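Local coordinates for translation initiation factor eIF2B, subunit delta (Archaeoglobus fulgidus, PDB 1T5O), which probably interconverts 5-methylthioribose 1-phosphate and 5-methylthioribulose 1-phosphate, an isomerase step of methionine biosynthesis, at residues 238-252 with 307-320. Numbering follows the deposited sequence.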
ATOM      1  N   ARG A 238      -5.014 -18.307  20.610  1.00 21.01           N
ATOM      2  CA  ARG A 238      -3.875 -18.618  21.459  1.00 22.44           C
ATOM      3  C   ARG A 238      -2.489 -18.380  20.932  1.00 22.63           C
ATOM      4  O   ARG A 238      -1.567 -18.209  21.729  1.00 23.71           O
ATOM      5  CB  ARG A 238      -3.972 -20.048  22.000  1.00 24.18           C
ATOM      6  CG  ARG A 238      -5.180 -20.234  22.899  1.00 27.66           C
ATOM      7  CD  ARG A 238      -4.975 -21.336  23.921  1.00 28.92           C
ATOM      8  NE  ARG A 238      -4.508 -22.576  23.331  1.00 29.37           N
ATOM      9  CZ  ARG A 238      -5.268 -23.436  22.666  1.00 30.09           C
ATOM     10  NH1 ARG A 238      -6.565 -23.200  22.491  1.00 33.38           N
ATOM     11  NH2 ARG A 238      -4.729 -24.546  22.186  1.00 29.53           N
ATOM     12  N   ASP A 239      -2.319 -18.382  19.617  1.00 22.07           N
ATOM     13  CA  ASP A 239      -0.996 -18.140  19.051  1.00 20.19           C
ATOM     14  C   ASP A 239      -0.962 -16.957  18.108  1.00 20.85           C
ATOM     15  O   ASP A 239       0.044 -16.742  17.424  1.00 21.05           O
ATOM     16  CB  ASP A 239      -0.504 -19.382  18.309  1.00 22.93           C
ATOM     17  CG  ASP A 239      -1.505 -19.890  17.254  1.00 25.14           C
ATOM     18  OD1 ASP A 239      -1.138 -20.808  16.504  1.00 24.42           O
ATOM     19  OD2 ASP A 239      -2.655 -19.396  17.171  1.00 23.41           O
ATOM     20  N   ALA A 240      -2.031 -16.168  18.038  1.00 18.25           N
ATOM     21  CA  ALA A 240      -1.976 -15.053  17.089  1.00 19.43           C
ATOM     22  C   ALA A 240      -3.051 -14.004  17.178  1.00 19.05           C
ATOM     23  O   ALA A 240      -4.125 -14.243  17.692  1.00 19.16           O
ATOM     24  CB  ALA A 240      -1.955 -15.598  15.642  1.00 19.84           C
ATOM     25  N   VAL A 241      -2.729 -12.832  16.642  1.00 16.39           N
ATOM     26  CA  VAL A 241      -3.680 -11.738  16.581  1.00 16.65           C
ATOM     27  C   VAL A 241      -4.107 -11.569  15.125  1.00 17.13           C
ATOM     28  O   VAL A 241      -3.269 -11.311  14.265  1.00 18.11           O
ATOM     29  CB  VAL A 241      -3.052 -10.407  17.068  1.00 14.36           C
ATOM     30  CG1 VAL A 241      -4.019  -9.272  16.834  1.00 15.87           C
ATOM     31  CG2 VAL A 241      -2.733 -10.501  18.592  1.00 16.93           C
ATOM     32  N   PHE A 242      -5.395 -11.751  14.830  1.00 16.61           N
ATOM     33  CA  PHE A 242      -5.875 -11.507  13.474  1.00 17.07           C
ATOM     34  C   PHE A 242      -6.365 -10.047  13.402  1.00 17.67           C
ATOM     35  O   PHE A 242      -7.160  -9.607  14.237  1.00 16.84           O
ATOM     36  CB  PHE A 242      -7.018 -12.467  13.079  1.00 17.94           C
ATOM     37  CG  PHE A 242      -6.556 -13.897  12.807  1.00 21.27           C
ATOM     38  CD1 PHE A 242      -6.344 -14.788  13.863  1.00 21.42           C
ATOM     39  CD2 PHE A 242      -6.292 -14.329  11.506  1.00 20.56           C
ATOM     40  CE1 PHE A 242      -5.877 -16.084  13.633  1.00 22.19           C
ATOM     41  CE2 PHE A 242      -5.817 -15.637  11.260  1.00 24.04           C
ATOM     42  CZ  PHE A 242      -5.611 -16.515  12.341  1.00 20.54           C
ATOM     43  N   ASN A 243      -5.864  -9.285  12.426  1.00 17.01           N
ATOM     44  CA  ASN A 243      -6.290  -7.888  12.277  1.00 17.59           C
ATOM     45  C   ASN A 243      -6.227  -7.552  10.790  1.00 16.72           C
ATOM     46  O   ASN A 243      -5.789  -8.386  10.008  1.00 15.95           O
ATOM     47  CB  ASN A 243      -5.373  -6.971  13.106  1.00 17.51           C
ATOM     48  CG  ASN A 243      -5.951  -5.596  13.276  1.00 21.33           C
ATOM     49  OD1 ASN A 243      -7.116  -5.451  13.654  1.00 20.19           O
ATOM     50  ND2 ASN A 243      -5.153  -4.566  12.983  1.00 20.23           N
ATOM     51  N   LYS A 244      -6.682  -6.357  10.395  1.00 17.77           N
ATOM     52  CA  LYS A 244      -6.675  -5.938   8.983  1.00 20.09           C
ATOM     53  C   LYS A 244      -5.366  -6.325   8.274  1.00 18.99           C
ATOM     54  O   LYS A 244      -4.283  -6.063   8.815  1.00 17.48           O
ATOM     55  CB  LYS A 244      -6.870  -4.411   8.885  1.00 20.81           C
ATOM     56  CG  LYS A 244      -6.828  -3.878   7.451  1.00 21.28           C
ATOM     57  CD  LYS A 244      -7.921  -4.522   6.592  1.00 23.94           C
ATOM     58  CE  LYS A 244      -9.306  -4.296   7.210  1.00 28.07           C
ATOM     59  NZ  LYS A 244     -10.452  -4.888   6.439  1.00 29.81           N
ATOM     60  N   ILE A 245      -5.439  -6.925   7.079  1.00 19.50           N
ATOM     61  CA  ILE A 245      -4.186  -7.313   6.396  1.00 21.52           C
ATOM     62  C   ILE A 245      -3.169  -6.188   6.412  1.00 20.80           C
ATOM     63  O   ILE A 245      -3.492  -5.028   6.161  1.00 18.95           O
ATOM     64  CB  ILE A 245      -4.283  -7.647   4.868  1.00 24.40           C
ATOM     65  CG1 ILE A 245      -5.705  -7.511   4.407  1.00 28.61           C
ATOM     66  CG2 ILE A 245      -3.515  -8.962   4.526  1.00 25.19           C
ATOM     67  CD1 ILE A 245      -5.990  -6.126   4.052  1.00 25.50           C
ATOM     68  N   GLY A 246      -1.922  -6.561   6.667  1.00 20.40           N
ATOM     69  CA  GLY A 246      -0.855  -5.577   6.680  1.00 19.03           C
ATOM     70  C   GLY A 246      -0.306  -5.448   8.076  1.00 18.48           C
ATOM     71  O   GLY A 246       0.866  -5.123   8.270  1.00 18.46           O
ATOM     72  N   THR A 247      -1.162  -5.716   9.057  1.00 17.12           N
ATOM     73  CA  THR A 247      -0.765  -5.621  10.453  1.00 17.33           C
ATOM     74  C   THR A 247       0.462  -6.497  10.731  1.00 15.83           C
ATOM     75  O   THR A 247       1.423  -6.041  11.378  1.00 15.71           O
ATOM     76  CB  THR A 247      -1.929  -6.041  11.398  1.00 17.74           C
ATOM     77  OG1 THR A 247      -3.052  -5.190  11.165  1.00 15.94           O
ATOM     78  CG2 THR A 247      -1.503  -5.925  12.855  1.00 13.94           C
ATOM     79  N   TYR A 248       0.446  -7.728  10.232  1.00 15.46           N
ATOM     80  CA  TYR A 248       1.581  -8.635  10.452  1.00 15.29           C
ATOM     81  C   TYR A 248       2.869  -8.020   9.897  1.00 15.62           C
ATOM     82  O   TYR A 248       3.923  -8.052  10.560  1.00 17.70           O
ATOM     83  CB  TYR A 248       1.333 -10.020   9.801  1.00 17.52           C
ATOM     84  CG  TYR A 248       2.600 -10.864   9.730  1.00 17.88           C
ATOM     85  CD1 TYR A 248       3.176 -11.207   8.491  1.00 16.81           C
ATOM     86  CD2 TYR A 248       3.260 -11.252  10.897  1.00 15.61           C
ATOM     87  CE1 TYR A 248       4.394 -11.926   8.434  1.00 17.15           C
ATOM     88  CE2 TYR A 248       4.465 -11.958  10.854  1.00 16.02           C
ATOM     89  CZ  TYR A 248       5.022 -12.293   9.610  1.00 19.24           C
ATOM     90  OH  TYR A 248       6.192 -13.013   9.565  1.00 18.76           O
ATOM     91  N   THR A 249       2.791  -7.449   8.697  1.00 15.18           N
ATOM     92  CA  THR A 249       3.968  -6.813   8.103  1.00 16.28           C
ATOM     93  C   THR A 249       4.508  -5.751   9.037  1.00 15.62           C
ATOM     94  O   THR A 249       5.694  -5.694   9.279  1.00 14.57           O
ATOM     95  CB  THR A 249       3.635  -6.137   6.748  1.00 16.23           C
ATOM     96  OG1 THR A 249       3.172  -7.138   5.846  1.00 16.94           O
ATOM     97  CG2 THR A 249       4.896  -5.473   6.126  1.00 13.67           C
ATOM     98  N   VAL A 250       3.637  -4.879   9.523  1.00 15.35           N
ATOM     99  CA  VAL A 250       4.069  -3.838  10.444  1.00 15.77           C
ATOM    100  C   VAL A 250       4.737  -4.475  11.666  1.00 16.41           C
ATOM    101  O   VAL A 250       5.771  -3.988  12.138  1.00 15.70           O
ATOM    102  CB  VAL A 250       2.884  -2.960  10.925  1.00 15.00           C
ATOM    103  CG1 VAL A 250       3.398  -1.886  11.965  1.00 15.10           C
ATOM    104  CG2 VAL A 250       2.222  -2.270   9.719  1.00 15.94           C
ATOM    105  N   SER A 251       4.170  -5.582  12.153  1.00 15.51           N
ATOM    106  CA  SER A 251       4.750  -6.241  13.327  1.00 15.90           C
ATOM    107  C   SER A 251       6.173  -6.776  13.072  1.00 14.78           C
ATOM    108  O   SER A 251       6.999  -6.819  13.990  1.00 15.91           O
ATOM    109  CB  SER A 251       3.833  -7.376  13.830  1.00 14.53           C
ATOM    110  OG  SER A 251       4.103  -8.619  13.172  1.00 17.83           O
ATOM    111  N   VAL A 252       6.469  -7.167  11.837  1.00 14.53           N
ATOM    112  CA  VAL A 252       7.785  -7.714  11.537  1.00 16.45           C
ATOM    113  C   VAL A 252       8.835  -6.594  11.560  1.00 18.17           C
ATOM    114  O   VAL A 252       9.914  -6.769  12.118  1.00 18.37           O
ATOM    115  CB  VAL A 252       7.796  -8.424  10.148  1.00 18.49           C
ATOM    116  CG1 VAL A 252       9.254  -8.801   9.722  1.00 16.31           C
ATOM    117  CG2 VAL A 252       6.963  -9.700  10.223  1.00 16.93           C
ATOM    118  N   PRO A 307      -6.516 -11.103   0.667  1.00 20.52           N
ATOM    119  CA  PRO A 307      -6.981 -11.574   1.981  1.00 20.03           C
ATOM    120  C   PRO A 307      -7.454 -10.401   2.843  1.00 20.95           C
ATOM    121  O   PRO A 307      -6.884  -9.312   2.781  1.00 21.32           O
ATOM    122  CB  PRO A 307      -5.747 -12.247   2.569  1.00 19.66           C
ATOM    123  CG  PRO A 307      -4.598 -11.375   1.968  1.00 16.70           C
ATOM    124  CD  PRO A 307      -5.051 -11.246   0.527  1.00 19.22           C
ATOM    125  N   ALA A 308      -8.472 -10.627   3.665  1.00 21.01           N
ATOM    126  CA  ALA A 308      -9.018  -9.552   4.497  1.00 21.16           C
ATOM    127  C   ALA A 308      -8.189  -9.263   5.743  1.00 20.45           C
ATOM    128  O   ALA A 308      -8.167  -8.131   6.229  1.00 18.64           O
ATOM    129  CB  ALA A 308     -10.487  -9.888   4.909  1.00 23.02           C
ATOM    130  N   PHE A 309      -7.524 -10.286   6.262  1.00 19.54           N
ATOM    131  CA  PHE A 309      -6.714 -10.145   7.466  1.00 19.27           C
ATOM    132  C   PHE A 309      -5.448 -10.956   7.339  1.00 19.67           C
ATOM    133  O   PHE A 309      -5.283 -11.741   6.404  1.00 19.19           O
ATOM    134  CB  PHE A 309      -7.438 -10.754   8.691  1.00 23.14           C
ATOM    135  CG  PHE A 309      -8.875 -10.330   8.851  1.00 24.80           C
ATOM    136  CD1 PHE A 309      -9.901 -11.122   8.361  1.00 27.35           C
ATOM    137  CD2 PHE A 309      -9.191  -9.139   9.495  1.00 26.41           C
ATOM    138  CE1 PHE A 309     -11.230 -10.737   8.505  1.00 29.75           C
ATOM    139  CE2 PHE A 309     -10.509  -8.740   9.647  1.00 29.38           C
ATOM    140  CZ  PHE A 309     -11.537  -9.538   9.152  1.00 31.15           C
ATOM    141  N   ASP A 310      -4.563 -10.778   8.318  1.00 19.17           N
ATOM    142  CA  ASP A 310      -3.392 -11.619   8.435  1.00 18.51           C
ATOM    143  C   ASP A 310      -3.207 -11.931   9.920  1.00 18.02           C
ATOM    144  O   ASP A 310      -3.775 -11.264  10.781  1.00 19.44           O
ATOM    145  CB  ASP A 310      -2.095 -11.023   7.810  1.00 18.88           C
ATOM    146  CG  ASP A 310      -1.702  -9.626   8.328  1.00 17.14           C
ATOM    147  OD1 ASP A 310      -2.007  -9.222   9.473  1.00 15.78           O
ATOM    148  OD2 ASP A 310      -1.008  -8.935   7.545  1.00 17.82           O
ATOM    149  N   PRO A 311      -2.469 -12.995  10.234  1.00 18.59           N
ATOM    150  CA  PRO A 311      -2.227 -13.362  11.627  1.00 18.57           C
ATOM    151  C   PRO A 311      -0.855 -12.838  12.069  1.00 20.24           C
ATOM    152  O   PRO A 311       0.139 -13.029  11.380  1.00 20.51           O
ATOM    153  CB  PRO A 311      -2.275 -14.886  11.608  1.00 22.05           C
ATOM    154  CG  PRO A 311      -1.854 -15.270  10.157  1.00 19.79           C
ATOM    155  CD  PRO A 311      -2.052 -14.052   9.288  1.00 18.34           C
ATOM    156  N   THR A 312      -0.820 -12.135  13.188  1.00 18.15           N
ATOM    157  CA  THR A 312       0.434 -11.632  13.734  1.00 20.17           C
ATOM    158  C   THR A 312       0.752 -12.586  14.901  1.00 20.55           C
ATOM    159  O   THR A 312      -0.050 -12.704  15.838  1.00 21.16           O
ATOM    160  CB  THR A 312       0.279 -10.174  14.297  1.00 21.64           C
ATOM    161  OG1 THR A 312       0.076  -9.246  13.222  1.00 19.92           O
ATOM    162  CG2 THR A 312       1.510  -9.770  15.083  1.00 18.58           C
ATOM    163  N   PRO A 313       1.908 -13.283  14.857  1.00 21.26           N
ATOM    164  CA  PRO A 313       2.240 -14.195  15.962  1.00 21.73           C
ATOM    165  C   PRO A 313       2.378 -13.402  17.264  1.00 22.67           C
ATOM    166  O   PRO A 313       2.878 -12.264  17.261  1.00 21.11           O
ATOM    167  CB  PRO A 313       3.557 -14.833  15.510  1.00 22.75           C
ATOM    168  CG  PRO A 313       4.194 -13.753  14.634  1.00 23.73           C
ATOM    169  CD  PRO A 313       3.015 -13.189  13.878  1.00 21.02           C
ATOM    170  N   LEU A 314       1.955 -13.997  18.381  1.00 21.57           N
ATOM    171  CA  LEU A 314       2.031 -13.292  19.657  1.00 22.56           C
ATOM    172  C   LEU A 314       3.469 -12.986  20.058  1.00 22.79           C
ATOM    173  O   LEU A 314       3.708 -12.143  20.921  1.00 19.41           O
ATOM    174  CB  LEU A 314       1.312 -14.087  20.751  1.00 23.13           C
ATOM    175  CG  LEU A 314      -0.204 -14.009  20.548  1.00 24.47           C
ATOM    176  CD1 LEU A 314      -0.896 -14.907  21.576  1.00 22.98           C
ATOM    177  CD2 LEU A 314      -0.679 -12.552  20.673  1.00 26.84           C
ATOM    178  N   GLU A 315       4.422 -13.673  19.426  1.00 24.11           N
ATOM    179  CA  GLU A 315       5.832 -13.436  19.703  1.00 25.85           C
ATOM    180  C   GLU A 315       6.208 -12.006  19.264  1.00 23.09           C
ATOM    181  O   GLU A 315       7.204 -11.446  19.720  1.00 23.58           O
ATOM    182  CB  GLU A 315       6.705 -14.458  18.947  1.00 31.55           C
ATOM    183  CG  GLU A 315       7.960 -14.870  19.711  1.00 39.76           C
ATOM    184  CD  GLU A 315       9.212 -14.224  19.156  1.00 45.45           C
ATOM    185  OE1 GLU A 315       9.441 -14.378  17.929  1.00 49.65           O
ATOM    186  OE2 GLU A 315       9.966 -13.577  19.932  1.00 45.18           O
ATOM    187  N   ASN A 316       5.423 -11.425  18.361  1.00 21.33           N
ATOM    188  CA  ASN A 316       5.673 -10.061  17.880  1.00 19.82           C
ATOM    189  C   ASN A 316       4.796  -9.030  18.605  1.00 19.27           C
ATOM    190  O   ASN A 316       4.699  -7.881  18.173  1.00 20.04           O
ATOM    191  CB  ASN A 316       5.379  -9.954  16.377  1.00 19.32           C
ATOM    192  CG  ASN A 316       6.389 -10.698  15.513  1.00 21.71           C
ATOM    193  OD1 ASN A 316       7.202 -11.470  16.014  1.00 23.96           O
ATOM    194  ND2 ASN A 316       6.319 -10.477  14.188  1.00 21.51           N
ATOM    195  N   VAL A 317       4.130  -9.447  19.679  1.00 19.10           N
ATOM    196  CA  VAL A 317       3.271  -8.532  20.442  1.00 17.59           C
ATOM    197  C   VAL A 317       3.896  -8.315  21.824  1.00 17.54           C
ATOM    198  O   VAL A 317       4.078  -9.270  22.596  1.00 17.57           O
ATOM    199  CB  VAL A 317       1.859  -9.120  20.594  1.00 18.39           C
ATOM    200  CG1 VAL A 317       0.988  -8.193  21.459  1.00 18.22           C
ATOM    201  CG2 VAL A 317       1.236  -9.317  19.183  1.00 16.61           C
ATOM    202  N   THR A 318       4.240  -7.066  22.115  1.00 18.67           N
ATOM    203  CA  THR A 318       4.876  -6.694  23.384  1.00 19.79           C
ATOM    204  C   THR A 318       3.898  -6.836  24.549  1.00 19.71           C
ATOM    205  O   THR A 318       4.272  -7.263  25.646  1.00 20.59           O
ATOM    206  CB  THR A 318       5.384  -5.225  23.320  1.00 20.27           C
ATOM    207  OG1 THR A 318       6.183  -5.055  22.135  1.00 19.15           O
ATOM    208  CG2 THR A 318       6.228  -4.882  24.572  1.00 18.52           C
ATOM    209  N   ALA A 319       2.641  -6.463  24.309  1.00 19.50           N
ATOM    210  CA  ALA A 319       1.626  -6.596  25.335  1.00 19.53           C
ATOM    211  C   ALA A 319       0.256  -6.384  24.719  1.00 20.08           C
ATOM    212  O   ALA A 319       0.126  -5.719  23.687  1.00 18.76           O
ATOM    213  CB  ALA A 319       1.870  -5.548  26.478  1.00 16.56           C
ATOM    214  N   LEU A 320      -0.760  -6.945  25.371  1.00 19.16           N
ATOM    215  CA  LEU A 320      -2.142  -6.791  24.958  1.00 19.59           C
ATOM    216  C   LEU A 320      -2.750  -5.765  25.940  1.00 19.19           C
ATOM    217  O   LEU A 320      -2.541  -5.851  27.139  1.00 19.91           O
ATOM    218  CB  LEU A 320      -2.873  -8.147  25.067  1.00 20.04           C
ATOM    219  CG  LEU A 320      -2.273  -9.295  24.246  1.00 18.43           C
ATOM    220  CD1 LEU A 320      -2.929 -10.618  24.617  1.00 19.12           C
ATOM    221  CD2 LEU A 320      -2.439  -9.010  22.748  1.00 19.72           C
TER
HETATM  222  O   HOH W   1       6.493  -6.399  16.751  1.00 18.23           O
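V241 and T312 form a hydrogen-bonded antiparallel pair joining strands 240-244 and 309-313. Strand 240-244 is the middle of a three-stranded antiparallel sheet, between 235-237 and 309-313. V241 N to T312 O and T312 N to V241 O are both 2.8 Å. N243 and D310 repeat the pairing, with D310 N to N243 O at 3.2 Å and a weak bond from N243 N to D310 O. I245 N reaches A308 O.

The carboxylate of D310 grips the start of helix 247-256. D310 OD2 takes G246 N at 2.7 Å, from above the carboxylate plane. D310 OD1 accepts from Y248 N at 3.0 Å, on the syn side but well out of that plane. D310 CG sits between its own backbone N and carbonyl carbon (chi1 55°), which turns the carboxylate toward the helix N-terminus. N316 ND2 donates almost straight to S251 OG (3.1 Å), which lies in the amide plane. A water links S251 O and N316 O. Y248 OH hydrogen-bonds to H257 NE2 of the second subunit.

P311 CB lies over one face of the F242 ring, a CH-pi contact. P313 CD touches Y248 CD2 at 3.6 Å. V241 CG2 meets L314 CD2.

N243 and K244 are predicted substrate-binding residues, and F309 lies beside the predicted proton donor D234. The negative D310 would probably complement the helix dipole. Its bonds to G246 and Y248 join strand 309-313 to the K244-T247 turn and the helix's first turn.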